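Local atomic coordinates of cellulose hydrolase (Bacillus licheniformis, PDB entry 4YZT), a protein that cleaves internal beta-1,4-glucosidic bonds of cellulose as a tri-modular family 5 endoglucanase, here with cellotetraose bound. Residues R96-E99 against V100-A104; I89-D92 against W93-V97. One frame throughout, in Å; residues are numbered along the deposited sequence.

Contact 1: R96-E99 against V100-A104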
loop_
_atom_site.group_PDB
_atom_site.type_symbol
_atom_site.label_atom_id
_atom_site.label_comp_id
_atom_site.label_asym_id
_atom_site.label_seq_id
_atom_site.Cartn_x
_atom_site.Cartn_y
_atom_site.Cartn_z
ATOM N N ARG A 96 1.771 -26.860 -4.322
ATOM C CA ARG A 96 2.192 -25.567 -4.843
ATOM C C ARG A 96 2.416 -24.577 -3.697
ATOM O O ARG A 96 3.402 -23.841 -3.701
ATOM C CB ARG A 96 1.163 -25.023 -5.851
ATOM C CG ARG A 96 1.388 -23.573 -6.275
ATOM C CD ARG A 96 2.706 -23.360 -7.056
ATOM N NE ARG A 96 2.864 -21.961 -7.483
ATOM C CZ ARG A 96 3.968 -21.458 -8.036
ATOM N NH1 ARG A 96 5.036 -22.221 -8.221
ATOM N NH2 ARG A 96 4.018 -20.179 -8.381
ATOM N N VAL A 97 1.516 -24.562 -2.712
ATOM C CA VAL A 97 1.684 -23.662 -1.576
ATOM C C VAL A 97 2.981 -24.007 -0.839
ATOM O O VAL A 97 3.723 -23.108 -0.433
ATOM C CB VAL A 97 0.487 -23.717 -0.595
ATOM C CG1 VAL A 97 0.766 -22.853 0.635
ATOM C CG2 VAL A 97 -0.804 -23.245 -1.282
ATOM N N GLU A 98 3.276 -25.301 -0.697
ATOM C CA GLU A 98 4.526 -25.711 -0.042
ATOM C C GLU A 98 5.742 -25.279 -0.860
ATOM O O GLU A 98 6.734 -24.802 -0.306
ATOM C CB GLU A 98 4.585 -27.227 0.196
ATOM C CG GLU A 98 5.870 -27.617 0.923
ATOM C CD GLU A 98 5.999 -29.089 1.276
ATOM O OE1 GLU A 98 5.153 -29.912 0.858
ATOM O OE2 GLU A 98 6.999 -29.416 1.957
ATOM N N GLU A 99 5.667 -25.447 -2.178
ATOM C CA GLU A 99 6.759 -25.012 -3.065
ATOM C C GLU A 99 7.076 -23.528 -2.879
ATOM O O GLU A 99 8.238 -23.149 -2.694
ATOM C CB GLU A 99 6.402 -25.296 -4.531
ATOM C CG GLU A 99 7.392 -24.709 -5.536
ATOM C CD GLU A 99 7.133 -25.184 -6.951
ATOM O OE1 GLU A 99 6.093 -24.810 -7.536
ATOM O OE2 GLU A 99 7.964 -25.949 -7.470
ATOM N N VAL A 100 6.041 -22.690 -2.909
ATOM C CA VAL A 100 6.242 -21.253 -2.772
ATOM C C VAL A 100 6.711 -20.923 -1.355
ATOM O O VAL A 100 7.606 -20.111 -1.176
ATOM C CB VAL A 100 4.957 -20.455 -3.124
ATOM C CG1 VAL A 100 5.096 -18.991 -2.752
ATOM C CG2 VAL A 100 4.641 -20.597 -4.601
ATOM N N THR A 101 6.138 -21.580 -0.352
ATOM C CA THR A 101 6.549 -21.313 1.023
ATOM C C THR A 101 8.022 -21.699 1.213
ATOM O O THR A 101 8.778 -20.966 1.856
ATOM C CB THR A 101 5.670 -22.064 2.052
ATOM O OG1 THR A 101 4.305 -21.666 1.896
ATOM C CG2 THR A 101 6.092 -21.705 3.464
ATOM N N ASP A 102 8.429 -22.831 0.646
ATOM C CA ASP A 102 9.820 -23.292 0.768
ATOM C C ASP A 102 10.799 -22.321 0.105
ATOM O O ASP A 102 11.860 -22.030 0.657
ATOM C CB ASP A 102 9.989 -24.688 0.159
ATOM C CG ASP A 102 9.588 -25.802 1.118
ATOM O OD1 ASP A 102 9.448 -25.538 2.333
ATOM O OD2 ASP A 102 9.422 -26.949 0.655
ATOM N N TRP A 103 10.436 -21.815 -1.071
ATOM C CA TRP A 103 11.257 -20.811 -1.747
ATOM C C TRP A 103 11.574 -19.624 -0.842
ATOM O O TRP A 103 12.722 -19.150 -0.792
ATOM C CB TRP A 103 10.561 -20.325 -3.031
ATOM C CG TRP A 103 10.664 -21.289 -4.174
ATOM C CD1 TRP A 103 11.538 -22.339 -4.301
ATOM C CD2 TRP A 103 9.857 -21.295 -5.361
ATOM N NE1 TRP A 103 11.330 -22.989 -5.501
ATOM C CE2 TRP A 103 10.295 -22.374 -6.162
ATOM C CE3 TRP A 103 8.808 -20.497 -5.819
ATOM C CZ2 TRP A 103 9.715 -22.667 -7.398
ATOM C CZ3 TRP A 103 8.239 -20.786 -7.038
ATOM C CH2 TRP A 103 8.691 -21.861 -7.816
ATOM N N ALA A 104 10.563 -19.146 -0.116
ATOM C CA ALA A 104 10.758 -18.015 0.775
ATOM C C ALA A 104 11.633 -18.444 1.951
ATOM O O ALA A 104 12.583 -17.748 2.324
ATOM C CB ALA A 104 9.412 -17.476 1.265
HETATM O O HOH W 1 10.190 -29.258 0.996
#
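The carbonyl oxygen of V97 is gripped twice by T101: the backbone N of T101 reaches V97 O at 2.9 Å from one face of the carbonyl plane, and the hydroxyl OG1 donates to V97 O at 2.8 Å from the other. The hydroxyl can fold back this way because it stands beside the backbone N of its own residue, chi1 -59°, and a buried side-chain OH is thereby satisfied within the helix. One residue back, the guanidinium of R96 lies with one face over V100, whose methyl CG2 sits 3.6 Å from R96 CZ. In the plane of that same guanidinium, R96 NH1 forms a salt bridge of 2.9 Å with E99 OE1, the carboxylate being met from above its own plane; E47 pairs with NE and V55 O with NH2, so the group is held in its rotation from several directions.

All of this belongs to helix 91-105, the crossover helix of the beta-alpha-beta unit between barrel strands 70-73 and 110-114 of the TIM barrel; V97 and T101 pack on L113 of strand 110-114 and A104 against both strands, while V100 and W103 pack on F60 of helix 57-66. The W103 indole runs alongside E99, with a CH-pi contact from E99 CG, 3.8 Å from the centroid of the six-membered ring, and the carboxylate only 15° from the ring plane. On another flank, E98 OE2 and D102 OD2 lie 3.7 Å apart. K151 forms salt bridges with both carboxylates, R147 with E98 as well, and this probably offsets their mutual repulsion.

Contact 2: I89-D92 against W93-V97; sequences IDTD and WMNRV
The carboxylate of D90 caps the start of helix 91-105: its OD1 accepts from the backbone N of W93 at 2.9 Å, through the lone pair pointing away from the other oxygen. With CG anti to the backbone N of D90, chi1 179°, the carboxylate swings over the first turn, making D90 a classical N-cap. The main chain of D90 follows suit, its O taking the N-H of M94 at 3.0 Å in a nearly straight bond of 169°. Just ahead of the cap, I89 supplies the apolar side: its CD1 meets M94 CE at 3.8 Å, brought there by the doubly bent methionine chain, while I89 CG2 lies 4.2 Å from W93 CD1, at the edge of the indole and near its plane. One face of that indole is covered by V97 CG2 from the next turn.

On the outer flank, T91 and N95 run side by side, and a water joins D92 to N95, donating to D92 OD1 and accepting from N95 ND2 at 2.9 Å. A second shell steadies these groups. W93 stacks on H80 and meets W77 with the rings about perpendicular, backbone bonding ties D90 to H80, and Q143 and R147 of helix 130-147 hold I89 N and N95 OD1. Two acidic side chains, D90 and D92, thus sit at the positive end of the helix dipole, where their negative charge is probably stabilised.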
loop_
_atom_site.group_PDB
_atom_site.type_symbol
_atom_site.label_atom_id
_atom_site.label_comp_id
_atom_site.label_asym_id
_atom_site.label_seq_id
_atom_site.Cartn_x
_atom_site.Cartn_y
_atom_site.Cartn_z
ATOM N N ILE A 89 -8.063 -30.874 0.957
ATOM C CA ILE A 89 -7.465 -29.853 0.116
ATOM C C ILE A 89 -6.781 -30.545 -1.064
ATOM O O ILE A 89 -6.081 -31.547 -0.888
ATOM C CB ILE A 89 -6.471 -28.977 0.905
ATOM C CG1 ILE A 89 -7.222 -28.147 1.944
ATOM C CG2 ILE A 89 -5.692 -28.069 -0.030
ATOM C CD1 ILE A 89 -6.360 -27.609 3.079
ATOM N N ASP A 90 -7.039 -30.020 -2.263
ATOM C CA ASP A 90 -6.433 -30.503 -3.496
ATOM C C ASP A 90 -4.915 -30.685 -3.364
ATOM O O ASP A 90 -4.216 -29.768 -2.953
ATOM C CB ASP A 90 -6.748 -29.525 -4.619
ATOM C CG ASP A 90 -6.129 -29.927 -5.931
ATOM O OD1 ASP A 90 -4.970 -29.528 -6.176
ATOM O OD2 ASP A 90 -6.800 -30.632 -6.725
ATOM N N THR A 91 -4.422 -31.867 -3.725
ATOM C CA THR A 91 -3.021 -32.218 -3.527
ATOM C C THR A 91 -2.072 -31.318 -4.316
ATOM O O THR A 91 -1.016 -30.912 -3.805
ATOM C CB THR A 91 -2.758 -33.687 -3.918
ATOM O OG1 THR A 91 -3.580 -34.545 -3.119
ATOM C CG2 THR A 91 -1.303 -34.052 -3.687
ATOM N N ASP A 92 -2.431 -31.006 -5.558
ATOM C CA ASP A 92 -1.568 -30.154 -6.369
ATOM C C ASP A 92 -1.490 -28.743 -5.794
ATOM O O ASP A 92 -0.444 -28.101 -5.869
ATOM C CB ASP A 92 -2.058 -30.104 -7.813
ATOM C CG ASP A 92 -1.836 -31.412 -8.548
ATOM O OD1 ASP A 92 -0.787 -32.067 -8.327
ATOM O OD2 ASP A 92 -2.718 -31.786 -9.354
ATOM N N TRP A 93 -2.590 -28.264 -5.214
ATOM C CA TRP A 93 -2.590 -26.937 -4.610
ATOM C C TRP A 93 -1.717 -26.933 -3.363
ATOM O O TRP A 93 -0.895 -26.037 -3.184
ATOM C CB TRP A 93 -4.011 -26.477 -4.256
ATOM C CG TRP A 93 -4.048 -25.107 -3.630
ATOM C CD1 TRP A 93 -4.346 -24.799 -2.330
ATOM C CD2 TRP A 93 -3.775 -23.865 -4.286
ATOM N NE1 TRP A 93 -4.277 -23.435 -2.140
ATOM C CE2 TRP A 93 -3.921 -22.840 -3.324
ATOM C CE3 TRP A 93 -3.403 -23.522 -5.593
ATOM C CZ2 TRP A 93 -3.716 -21.483 -3.633
ATOM C CZ3 TRP A 93 -3.209 -22.176 -5.904
ATOM C CH2 TRP A 93 -3.364 -21.175 -4.924
ATOM N N MET A 94 -1.891 -27.933 -2.500
ATOM C CA MET A 94 -1.064 -27.996 -1.305
ATOM C C MET A 94 0.412 -28.110 -1.686
ATOM O O MET A 94 1.266 -27.482 -1.064
ATOM C CB MET A 94 -1.460 -29.161 -0.403
ATOM C CG MET A 94 -0.739 -29.136 0.937
ATOM S SD MET A 94 -1.260 -27.802 2.041
ATOM C CE MET A 94 -2.663 -28.610 2.814
ATOM N N ASN A 95 0.711 -28.889 -2.721
ATOM C CA ASN A 95 2.090 -28.985 -3.186
ATOM C C ASN A 95 2.619 -27.634 -3.648
ATOM O O ASN A 95 3.784 -27.304 -3.404
ATOM C CB ASN A 95 2.238 -29.995 -4.326
ATOM C CG ASN A 95 2.094 -31.429 -3.862
ATOM O OD1 ASN A 95 2.130 -31.714 -2.665
ATOM N ND2 ASN A 95 1.936 -32.343 -4.815
ATOM N N ARG A 96 1.771 -26.860 -4.322
ATOM C CA ARG A 96 2.192 -25.567 -4.843
ATOM C C ARG A 96 2.416 -24.577 -3.697
ATOM O O ARG A 96 3.402 -23.841 -3.701
ATOM C CB ARG A 96 1.163 -25.023 -5.851
ATOM C CG ARG A 96 1.388 -23.573 -6.275
ATOM C CD ARG A 96 2.706 -23.360 -7.056
ATOM N NE ARG A 96 2.864 -21.961 -7.483
ATOM C CZ ARG A 96 3.968 -21.458 -8.036
ATOM N NH1 ARG A 96 5.036 -22.221 -8.221
ATOM N NH2 ARG A 96 4.018 -20.179 -8.381
ATOM N N VAL A 97 1.516 -24.562 -2.712
ATOM C CA VAL A 97 1.684 -23.662 -1.576
ATOM C C VAL A 97 2.981 -24.007 -0.839
ATOM O O VAL A 97 3.723 -23.108 -0.433
ATOM C CB VAL A 97 0.487 -23.717 -0.595
ATOM C CG1 VAL A 97 0.766 -22.853 0.635
ATOM C CG2 VAL A 97 -0.804 -23.245 -1.282
HETATM O O HOH W 2 1.801 -31.390 -7.602
#

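Both contacts lie on helix 91-105, with centres about 10 Å apart: contact 2 covers its N-terminal cap and first turn, and contact 1 begins where contact 2 ends, sharing R96 and V97, and runs nearly to the last residue of the helix. Together they follow the second crossover helix of the eight-stranded family 5 barrel, from the loop after strand 70-73 towards strand 110-114. Helix 130-147 flanks the capped end and helix 57-66 the later turns. A glucose unit of the bound cellotetraose is about 14 Å from the W93 side chain, and no residue of either contact lines the ligand pocket; both belong to the barrel's outer helical layer.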